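Local coordinates for Serine/threonine-protein phosphatase 2A regulatory subunit B'' subunit alpha (Homo sapiens, PDB 4I5J), which binds calcium through the EF-hand-containing part present here and serves as a PP2A regulatory subunit that might modulate substrate selectivity, catalytic activity and location of the catalytic enzyme, at residues A[194-199]-A[205-210]; A[238-243]-A[268-273]; A[255-260]-A[264-269]. All blocks are in the same frame, centred on the assembly; numbering follows the deposited sequence.

Interaction 1. Residues A[194-199]-A[205-210]; sequences YWFRCM and GVLSMY. With CA (calcium ion), chain B.
Val206, whose CA abuts the rim of the Phe196 ring, gives its carbonyl O to the calcium ion at 2.3 Å. Because the ligand is a main-chain oxygen, the valine side chain takes no part in binding the ion, and Val206 CB points away from segment 194-199. Side-chain oxygens of Asp200, Asp202, Asp204 and Glu211 bind the same ion, and a water, 2.4 Å from the calcium ion, is a further ligand. This is the helix-loop-helix of an EF-hand: helix 189-199 enters the loop and helix 209-226 leaves it, with Ser208 as N-cap. Gly205 takes a positive phi of 92°, where a CB would press on the preceding carbonyl, so glycine suits the turn. Its O lies at the edge of the Phe196 ring, 3.3 Å from CZ. Leu207 turns from the ion toward the entering helix. With Phe196 CG anti to the backbone N (chi1 -176°), the ring swings out to meet it. Leu207 CD2 rests over one face of that ring in a CH-pi contact, 4.1 Å from the centroid, while Leu207 CG sits 3.5 Å from Phe196 CE1. The same CD2 reaches Met199, 3.9 Å from its CB, so the leucine's end spans two residues, nearly one turn apart, on the same side of the helix. Backbone hydrogen bonds join Leu207 to Ile252, and Phe266 of helix 263-271 packs on the Leu207 side chain.

Interaction 2. Residues A[238-243]-A[268-273]; sequences CQMLDL and DTFFNL
Two bends in Met240 bring its thioether against helix 263-271. The first torsion sets CG beside the backbone N and anti to the carbonyl carbon (chi1 -71°); the chain then bends at chi2 (-58°) and again at chi3, so that CG passes Phe270 while SD and CE are carried to Thr269. The result is a Met-aromatic contact within an all-helical packing of helix 233-244 on helix 263-271. Met240 SD lies 5.4 Å from the centroid of the Phe270 ring, 51° off its normal, an oblique approach. Met240 CG touches the far end of the same ring, 3.9 Å from Phe270 CE1, as the two side chains lie alongside, each running toward the other's helix. Methionine suits the place because its unbranched, flexible chain can follow the ring and still bend to a second partner. That partner, Thr269, meets it tip to tip: its CG2 presents a methyl 3.9 Å from Met240 SD, and both branches of the threonine bear on the terminal methyl. The hydroxyl has its partner, Ile265, within its own helix, which leaves the threonine able to sit in a buried apolar seam. An alanine in place of Met240 would probably open a gap between helix 233-244 and the Thr269-Phe270 side of helix 263-271, and take from the Phe270 ring the Met240 sulfur beside it. Phe270 is also held by an edge-to-face ring contact with Phe266 and by Leu212 and Tyr216 of helix 209-226, while Leu236 of helix 233-244 touches both Thr269 and Phe270. At the point of closest approach, Met240 CE stands 3.6 Å from Thr269 OG1 and almost equally near Thr269 CG2.

Interaction 3. Residues A[255-260]-A[264-269]; sequences RDLKRC and HIFYDT
Apolar and CH-pi contacts join the helices here, and all of them run through Leu257. Its CD2 lies over one face of the Phe266 ring, 3.8 Å from the centroid and displaced toward the rim nearest CG and CD2; the closest pair is Leu257 CD2 with Phe266 CD2 at 3.5 Å. With Phe266 CG anti to the backbone N (chi1 -177°), the ring is carried out toward helix 254-260, its face turned to the leucine, which it crosses at about a right angle. Leu257 CD1 comes 3.7 Å from Tyr267 OH, approaching that ring obliquely. A forked leucine suits the position, because CD2 can sit on the Phe266 face while CD1 reaches both the rim of that ring and the Tyr267 hydroxyl. Leu257 further touches Phe196 and Val244. Among polar contacts, Tyr267 OH makes a weak hydrogen bond with Ile192 O, so the buried hydroxyl has a partner on helix 189-199. Within the second helix, Thr269 OG1 donates to Ile265 O at 2.7 Å from above the carbonyl plane, and that oxygen also takes the helical bond from Thr269 N. Helix 263-271 thus meets residues of helices 189-199, 209-226, 233-244 and 254-260, an arrangement consistent with an EF-hand lobe whose hydrophobic cleft is occupied by a following helix of the same chain.

Overall arrangement
Helix 263-271 ties the three contacts together. Interactions 2 and 3 share Asp268 and Thr269, and their centres are about 8 Å apart; Leu243 CD2 meets Ile265 CG2 between them at 3.6 Å. Interaction 1, the calcium loop, lies about 11 Å from interaction 3 and 13 Å from interaction 2, centre to centre. Its entering helix packs on helix 263-271 as well, with Met199 SD 3.6 Å from Tyr267 CD2 and Trp195 CE3 3.5 Å from Phe271 CZ. Neither of the other two contacts touches the ion: the side chains of Leu257 and Phe270 stay about 11 and 13 Å from it. They connect with the calcium site through the shared apolar interior.

Interaction 1. Residues A[194-199]-A[205-210]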
loop_
_atom_site.group_PDB
_atom_site.type_symbol
_atom_site.label_atom_id
_atom_site.label_comp_id
_atom_site.label_asym_id
_atom_site.label_seq_id
_atom_site.Cartn_x
_atom_site.Cartn_y
_atom_site.Cartn_z
ATOM N N TYR A 194 3.512 -3.738 4.227
ATOM C CA TYR A 194 3.114 -4.377 2.977
ATOM C C TYR A 194 4.303 -5.152 2.388
ATOM O O TYR A 194 4.172 -6.332 2.047
ATOM C CB TYR A 194 2.608 -3.304 2.004
ATOM C CG TYR A 194 2.066 -3.780 0.672
ATOM C CD1 TYR A 194 0.700 -3.872 0.455
ATOM C CD2 TYR A 194 2.919 -4.092 -0.380
ATOM C CE1 TYR A 194 0.191 -4.274 -0.767
ATOM C CE2 TYR A 194 2.419 -4.495 -1.618
ATOM C CZ TYR A 194 1.049 -4.590 -1.795
ATOM O OH TYR A 194 0.523 -4.997 -3.005
ATOM N N TRP A 195 5.462 -4.505 2.276
ATOM C CA TRP A 195 6.637 -5.189 1.725
ATOM C C TRP A 195 7.199 -6.212 2.694
ATOM O O TRP A 195 7.758 -7.226 2.276
ATOM C CB TRP A 195 7.711 -4.205 1.275
ATOM C CG TRP A 195 7.177 -3.324 0.224
ATOM C CD1 TRP A 195 6.953 -1.982 0.314
ATOM C CD2 TRP A 195 6.710 -3.727 -1.070
ATOM N NE1 TRP A 195 6.388 -1.524 -0.852
ATOM C CE2 TRP A 195 6.231 -2.573 -1.717
ATOM C CE3 TRP A 195 6.657 -4.951 -1.741
ATOM C CZ2 TRP A 195 5.720 -2.601 -3.021
ATOM C CZ3 TRP A 195 6.143 -4.988 -3.030
ATOM C CH2 TRP A 195 5.683 -3.818 -3.658
ATOM N N PHE A 196 7.025 -5.966 3.990
ATOM C CA PHE A 196 7.463 -6.942 4.982
ATOM C C PHE A 196 6.664 -8.231 4.832
ATOM O O PHE A 196 7.235 -9.309 4.846
ATOM C CB PHE A 196 7.322 -6.406 6.399
ATOM C CG PHE A 196 7.856 -7.343 7.441
ATOM C CD1 PHE A 196 9.162 -7.211 7.901
ATOM C CD2 PHE A 196 7.065 -8.369 7.948
ATOM C CE1 PHE A 196 9.673 -8.078 8.853
ATOM C CE2 PHE A 196 7.575 -9.257 8.893
ATOM C CZ PHE A 196 8.873 -9.111 9.351
ATOM N N ARG A 197 5.341 -8.128 4.691
ATOM C CA ARG A 197 4.516 -9.323 4.524
ATOM C C ARG A 197 4.882 -10.073 3.241
ATOM O O ARG A 197 4.752 -11.303 3.160
ATOM C CB ARG A 197 3.044 -8.919 4.434
ATOM C CG ARG A 197 2.385 -8.682 5.757
ATOM C CD ARG A 197 1.148 -7.805 5.603
ATOM N NE ARG A 197 0.455 -7.733 6.879
ATOM C CZ ARG A 197 -0.714 -8.311 7.116
ATOM N NH1 ARG A 197 -1.340 -8.977 6.145
ATOM N NH2 ARG A 197 -1.266 -8.193 8.316
ATOM N N CYS A 198 5.294 -9.330 2.209
ATOM C CA CYS A 198 5.703 -10.003 0.971
ATOM C C CYS A 198 7.033 -10.732 1.160
ATOM O O CYS A 198 7.208 -11.839 0.659
ATOM C CB CYS A 198 5.826 -9.021 -0.188
ATOM S SG CYS A 198 4.261 -8.362 -0.721
ATOM N N MET A 199 7.962 -10.112 1.884
ATOM C CA MET A 199 9.268 -10.734 2.134
ATOM C C MET A 199 9.216 -11.845 3.170
ATOM O O MET A 199 10.045 -12.762 3.143
ATOM C CB MET A 199 10.312 -9.697 2.543
ATOM C CG MET A 199 10.681 -8.752 1.398
ATOM S SD MET A 199 12.182 -7.805 1.744
ATOM C CE MET A 199 13.381 -9.160 1.714
ATOM N N GLY A 205 6.611 -13.851 10.956
ATOM C CA GLY A 205 6.767 -12.552 11.598
ATOM C C GLY A 205 8.201 -12.033 11.614
ATOM O O GLY A 205 8.453 -10.945 12.108
ATOM N N VAL A 206 9.155 -12.802 11.089
ATOM C CA VAL A 206 10.520 -12.299 10.955
ATOM C C VAL A 206 11.095 -12.649 9.589
ATOM O O VAL A 206 10.657 -13.607 8.963
ATOM C CB VAL A 206 11.462 -12.890 12.007
ATOM C CG1 VAL A 206 10.858 -12.755 13.413
ATOM C CG2 VAL A 206 11.786 -14.345 11.672
ATOM N N LEU A 207 12.087 -11.874 9.141
ATOM C CA LEU A 207 12.775 -12.137 7.889
ATOM C C LEU A 207 14.040 -12.880 8.254
ATOM O O LEU A 207 14.905 -12.329 8.922
ATOM C CB LEU A 207 13.110 -10.825 7.163
ATOM C CG LEU A 207 11.891 -9.935 6.901
ATOM C CD1 LEU A 207 12.256 -8.749 6.022
ATOM C CD2 LEU A 207 10.753 -10.750 6.286
ATOM N N SER A 208 14.114 -14.147 7.862
ATOM C CA SER A 208 15.287 -14.965 8.128
ATOM C C SER A 208 16.281 -14.748 6.994
ATOM O O SER A 208 15.926 -14.185 5.943
ATOM C CB SER A 208 14.881 -16.432 8.194
ATOM O OG SER A 208 14.300 -16.827 6.952
ATOM N N MET A 209 17.519 -15.195 7.184
ATOM C CA MET A 209 18.554 -14.921 6.198
ATOM C C MET A 209 18.314 -15.697 4.919
ATOM O O MET A 209 18.771 -15.291 3.845
ATOM C CB MET A 209 19.944 -15.234 6.748
ATOM C CG MET A 209 20.357 -14.320 7.874
ATOM S SD MET A 209 21.945 -14.876 8.554
ATOM C CE MET A 209 22.166 -13.745 9.941
ATOM N N TYR A 210 17.598 -16.811 5.020
ATOM C CA TYR A 210 17.308 -17.584 3.825
ATOM C C TYR A 210 16.136 -16.992 3.044
ATOM O O TYR A 210 16.017 -17.224 1.848
ATOM C CB TYR A 210 17.095 -19.069 4.135
ATOM C CG TYR A 210 16.129 -19.358 5.254
ATOM C CD1 TYR A 210 14.786 -19.589 4.983
ATOM C CD2 TYR A 210 16.562 -19.436 6.577
ATOM C CE1 TYR A 210 13.902 -19.859 5.981
ATOM C CE2 TYR A 210 15.669 -19.712 7.603
ATOM C CZ TYR A 210 14.345 -19.926 7.295
ATOM O OH TYR A 210 13.433 -20.199 8.288
HETATM CA CA CA B . 9.907 -15.498 7.892
HETATM O O HOH W 1 11.492 -17.144 8.682
#

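Interaction 2. Residues A[238-243]-A[268-273]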
loop_
_atom_site.group_PDB
_atom_site.type_symbol
_atom_site.label_atom_id
_atom_site.label_comp_id
_atom_site.label_asym_id
_atom_site.label_seq_id
_atom_site.Cartn_x
_atom_site.Cartn_y
_atom_site.Cartn_z
ATOM N N CYS A 238 25.803 -8.408 5.171
ATOM C CA CYS A 238 26.534 -7.561 6.117
ATOM C C CYS A 238 26.109 -6.090 6.013
ATOM O O CYS A 238 25.780 -5.456 7.015
ATOM C CB CYS A 238 28.033 -7.687 5.889
ATOM S SG CYS A 238 28.712 -9.200 6.600
ATOM N N GLN A 239 26.111 -5.560 4.794
ATOM C CA GLN A 239 25.636 -4.200 4.536
ATOM C C GLN A 239 24.240 -3.964 5.068
ATOM O O GLN A 239 23.961 -2.945 5.708
ATOM C CB GLN A 239 25.629 -3.915 3.030
ATOM C CG GLN A 239 27.021 -3.924 2.406
ATOM C CD GLN A 239 27.040 -3.296 1.028
ATOM O OE1 GLN A 239 25.988 -3.007 0.452
ATOM N NE2 GLN A 239 28.236 -3.073 0.496
ATOM N N MET A 240 23.352 -4.909 4.790
ATOM C CA MET A 240 21.948 -4.753 5.165
ATOM C C MET A 240 21.769 -4.844 6.674
ATOM O O MET A 240 20.868 -4.233 7.241
ATOM C CB MET A 240 21.076 -5.786 4.445
ATOM C CG MET A 240 20.948 -5.498 2.977
ATOM S SD MET A 240 20.252 -3.849 2.727
ATOM C CE MET A 240 21.600 -2.995 1.886
ATOM N N LEU A 241 22.636 -5.605 7.331
ATOM C CA LEU A 241 22.536 -5.715 8.774
ATOM C C LEU A 241 23.080 -4.456 9.420
ATOM O O LEU A 241 22.504 -3.956 10.386
ATOM C CB LEU A 241 23.265 -6.951 9.286
ATOM C CG LEU A 241 22.569 -8.291 9.059
ATOM C CD1 LEU A 241 23.490 -9.444 9.576
ATOM C CD2 LEU A 241 21.199 -8.291 9.742
ATOM N N ASP A 242 24.180 -3.934 8.887
ATOM C CA ASP A 242 24.709 -2.667 9.374
ATOM C C ASP A 242 23.690 -1.564 9.095
ATOM O O ASP A 242 23.521 -0.636 9.891
ATOM C CB ASP A 242 26.055 -2.356 8.725
ATOM C CG ASP A 242 27.127 -3.381 9.084
ATOM O OD1 ASP A 242 26.989 -4.064 10.130
ATOM O OD2 ASP A 242 28.113 -3.508 8.324
ATOM N N LEU A 243 22.977 -1.685 7.981
ATOM C CA LEU A 243 21.967 -0.693 7.646
ATOM C C LEU A 243 20.820 -0.687 8.654
ATOM O O LEU A 243 20.424 0.375 9.139
ATOM C CB LEU A 243 21.424 -0.928 6.243
ATOM C CG LEU A 243 20.370 0.081 5.786
ATOM C CD1 LEU A 243 20.935 1.493 5.828
ATOM C CD2 LEU A 243 19.890 -0.268 4.389
ATOM N N ASP A 268 14.470 -2.029 -1.668
ATOM C CA ASP A 268 15.003 -1.887 -3.028
ATOM C C ASP A 268 16.134 -2.868 -3.287
ATOM O O ASP A 268 16.214 -3.494 -4.344
ATOM C CB ASP A 268 15.503 -0.456 -3.267
ATOM C CG ASP A 268 14.377 0.559 -3.294
ATOM O OD1 ASP A 268 13.218 0.176 -3.597
ATOM O OD2 ASP A 268 14.655 1.744 -3.012
ATOM N N THR A 269 17.007 -2.993 -2.299
ATOM C CA THR A 269 18.165 -3.850 -2.389
ATOM C C THR A 269 17.740 -5.285 -2.687
ATOM O O THR A 269 18.419 -5.983 -3.421
ATOM C CB THR A 269 18.956 -3.776 -1.074
ATOM O OG1 THR A 269 19.411 -2.431 -0.873
ATOM C CG2 THR A 269 20.139 -4.712 -1.080
ATOM N N PHE A 270 16.600 -5.718 -2.148
ATOM C CA PHE A 270 16.130 -7.098 -2.360
ATOM C C PHE A 270 15.167 -7.353 -3.506
ATOM O O PHE A 270 15.003 -8.509 -3.928
ATOM C CB PHE A 270 15.562 -7.694 -1.069
ATOM C CG PHE A 270 16.614 -7.968 -0.039
ATOM C CD1 PHE A 270 16.737 -7.166 1.087
ATOM C CD2 PHE A 270 17.523 -9.002 -0.229
ATOM C CE1 PHE A 270 17.729 -7.411 2.017
ATOM C CE2 PHE A 270 18.523 -9.244 0.685
ATOM C CZ PHE A 270 18.627 -8.453 1.816
ATOM N N PHE A 271 14.508 -6.312 -4.013
ATOM C CA PHE A 271 13.541 -6.569 -5.076
ATOM C C PHE A 271 13.235 -5.434 -6.059
ATOM O O PHE A 271 12.322 -5.564 -6.869
ATOM C CB PHE A 271 12.250 -7.185 -4.518
ATOM C CG PHE A 271 11.514 -6.306 -3.541
ATOM C CD1 PHE A 271 10.767 -5.226 -3.987
ATOM C CD2 PHE A 271 11.527 -6.589 -2.187
ATOM C CE1 PHE A 271 10.074 -4.431 -3.101
ATOM C CE2 PHE A 271 10.838 -5.797 -1.294
ATOM C CZ PHE A 271 10.109 -4.712 -1.755
ATOM N N ASN A 272 13.998 -4.342 -6.001
ATOM C CA ASN A 272 13.911 -3.277 -7.016
ATOM C C ASN A 272 15.322 -3.004 -7.559
ATOM O O ASN A 272 16.013 -2.082 -7.111
ATOM C CB ASN A 272 13.241 -2.008 -6.449
ATOM C CG ASN A 272 12.865 -0.982 -7.536
ATOM O OD1 ASN A 272 13.628 -0.727 -8.472
ATOM N ND2 ASN A 272 11.684 -0.380 -7.395
ATOM N N LEU A 273 15.750 -3.841 -8.504
ATOM C CA LEU A 273 17.135 -3.841 -8.996
ATOM C C LEU A 273 17.549 -2.482 -9.515
ATOM O O LEU A 273 18.678 -2.061 -9.306
ATOM C CB LEU A 273 17.308 -4.874 -10.115
ATOM C CG LEU A 273 18.710 -5.119 -10.693
ATOM C CD1 LEU A 273 19.686 -5.535 -9.594
ATOM C CD2 LEU A 273 18.664 -6.182 -11.800
#

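Interaction 3. Residues A[255-260]-A[264-269]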
loop_
_atom_site.group_PDB
_atom_site.type_symbol
_atom_site.label_atom_id
_atom_site.label_comp_id
_atom_site.label_asym_id
_atom_site.label_seq_id
_atom_site.Cartn_x
_atom_site.Cartn_y
_atom_site.Cartn_z
ATOM N N ARG A 255 9.238 -4.160 13.384
ATOM C CA ARG A 255 9.747 -3.167 14.310
ATOM C C ARG A 255 11.188 -2.750 13.981
ATOM O O ARG A 255 11.484 -1.557 13.986
ATOM C CB ARG A 255 9.653 -3.697 15.738
ATOM C CG ARG A 255 9.777 -2.638 16.812
ATOM C CD ARG A 255 9.634 -3.258 18.208
ATOM N NE ARG A 255 9.274 -2.253 19.205
ATOM C CZ ARG A 255 10.150 -1.490 19.851
ATOM N NH1 ARG A 255 11.451 -1.617 19.618
ATOM N NH2 ARG A 255 9.723 -0.598 20.736
ATOM N N ASP A 256 12.075 -3.708 13.686
ATOM C CA ASP A 256 13.466 -3.360 13.337
ATOM C C ASP A 256 13.496 -2.499 12.074
ATOM O O ASP A 256 14.258 -1.537 11.975
ATOM C CB ASP A 256 14.326 -4.596 13.077
ATOM C CG ASP A 256 14.476 -5.494 14.292
ATOM O OD1 ASP A 256 14.577 -5.008 15.438
ATOM O OD2 ASP A 256 14.487 -6.719 14.083
ATOM N N LEU A 257 12.666 -2.857 11.101
ATOM C CA LEU A 257 12.659 -2.134 9.826
ATOM C C LEU A 257 12.048 -0.724 9.926
ATOM O O LEU A 257 12.562 0.204 9.303
ATOM C CB LEU A 257 12.033 -2.980 8.701
ATOM C CG LEU A 257 12.973 -4.088 8.184
ATOM C CD1 LEU A 257 12.242 -5.218 7.423
ATOM C CD2 LEU A 257 14.082 -3.487 7.306
ATOM N N LYS A 258 10.983 -0.556 10.716
ATOM C CA LYS A 258 10.443 0.788 10.979
ATOM C C LYS A 258 11.436 1.616 11.792
ATOM O O LYS A 258 11.638 2.790 11.510
ATOM C CB LYS A 258 9.111 0.727 11.736
ATOM C CG LYS A 258 7.952 0.129 10.969
ATOM C CD LYS A 258 6.726 -0.050 11.867
ATOM C CE LYS A 258 5.490 -0.392 11.050
ATOM N NZ LYS A 258 4.263 -0.537 11.883
ATOM N N ARG A 259 12.064 1.004 12.798
ATOM C CA ARG A 259 12.978 1.739 13.675
ATOM C C ARG A 259 14.210 2.271 12.946
ATOM O O ARG A 259 14.675 3.369 13.231
ATOM C CB ARG A 259 13.416 0.888 14.873
ATOM C CG ARG A 259 12.363 0.728 15.964
ATOM C CD ARG A 259 12.827 -0.255 17.039
ATOM N NE ARG A 259 14.027 0.201 17.735
ATOM C CZ ARG A 259 14.012 1.016 18.787
ATOM N NH1 ARG A 259 12.855 1.467 19.260
ATOM N NH2 ARG A 259 15.149 1.387 19.366
ATOM N N CYS A 260 14.737 1.498 12.003
ATOM C CA CYS A 260 15.987 1.873 11.353
ATOM C C CYS A 260 15.803 3.066 10.435
ATOM O O CYS A 260 16.778 3.721 10.063
ATOM C CB CYS A 260 16.574 0.702 10.567
ATOM S SG CYS A 260 15.863 0.440 8.915
ATOM N N HIS A 264 13.163 1.458 3.102
ATOM C CA HIS A 264 13.009 1.560 1.656
ATOM C C HIS A 264 14.272 1.147 0.923
ATOM O O HIS A 264 14.209 0.573 -0.166
ATOM C CB HIS A 264 12.580 2.977 1.242
ATOM C CG HIS A 264 13.527 4.052 1.670
ATOM N ND1 HIS A 264 13.626 4.477 2.980
ATOM C CD2 HIS A 264 14.407 4.801 0.966
ATOM C CE1 HIS A 264 14.534 5.431 3.064
ATOM N NE2 HIS A 264 15.025 5.645 1.856
ATOM N N ILE A 265 15.419 1.437 1.523
ATOM C CA ILE A 265 16.691 1.038 0.941
ATOM C C ILE A 265 16.849 -0.471 0.999
ATOM O O ILE A 265 17.187 -1.105 -0.007
ATOM C CB ILE A 265 17.856 1.714 1.652
ATOM C CG1 ILE A 265 17.809 3.221 1.380
ATOM C CG2 ILE A 265 19.163 1.142 1.176
ATOM C CD1 ILE A 265 18.964 3.974 2.004
ATOM N N PHE A 266 16.607 -1.031 2.181
ATOM C CA PHE A 266 16.562 -2.479 2.401
ATOM C C PHE A 266 15.694 -3.147 1.327
ATOM O O PHE A 266 16.155 -4.000 0.565
ATOM C CB PHE A 266 15.975 -2.730 3.796
ATOM C CG PHE A 266 15.924 -4.185 4.210
ATOM C CD1 PHE A 266 17.039 -4.813 4.738
ATOM C CD2 PHE A 266 14.748 -4.902 4.122
ATOM C CE1 PHE A 266 16.984 -6.134 5.143
ATOM C CE2 PHE A 266 14.692 -6.227 4.527
ATOM C CZ PHE A 266 15.802 -6.839 5.033
ATOM N N TYR A 267 14.451 -2.700 1.219
ATOM C CA TYR A 267 13.521 -3.257 0.234
ATOM C C TYR A 267 13.998 -3.188 -1.235
ATOM O O TYR A 267 13.927 -4.178 -1.972
ATOM C CB TYR A 267 12.134 -2.608 0.399
ATOM C CG TYR A 267 11.433 -2.992 1.697
ATOM C CD1 TYR A 267 10.645 -2.080 2.380
ATOM C CD2 TYR A 267 11.547 -4.277 2.222
ATOM C CE1 TYR A 267 10.001 -2.422 3.542
ATOM C CE2 TYR A 267 10.902 -4.633 3.398
ATOM C CZ TYR A 267 10.137 -3.701 4.057
ATOM O OH TYR A 267 9.479 -4.038 5.222
ATOM N N ASP A 268 14.470 -2.029 -1.668
ATOM C CA ASP A 268 15.003 -1.887 -3.028
ATOM C C ASP A 268 16.134 -2.868 -3.287
ATOM O O ASP A 268 16.214 -3.494 -4.344
ATOM C CB ASP A 268 15.503 -0.456 -3.267
ATOM C CG ASP A 268 14.377 0.559 -3.294
ATOM O OD1 ASP A 268 13.218 0.176 -3.597
ATOM O OD2 ASP A 268 14.655 1.744 -3.012
ATOM N N THR A 269 17.007 -2.993 -2.299
ATOM C CA THR A 269 18.165 -3.850 -2.389
ATOM C C THR A 269 17.740 -5.285 -2.687
ATOM O O THR A 269 18.419 -5.983 -3.421
ATOM C CB THR A 269 18.956 -3.776 -1.074
ATOM O OG1 THR A 269 19.411 -2.431 -0.873
ATOM C CG2 THR A 269 20.139 -4.712 -1.080
#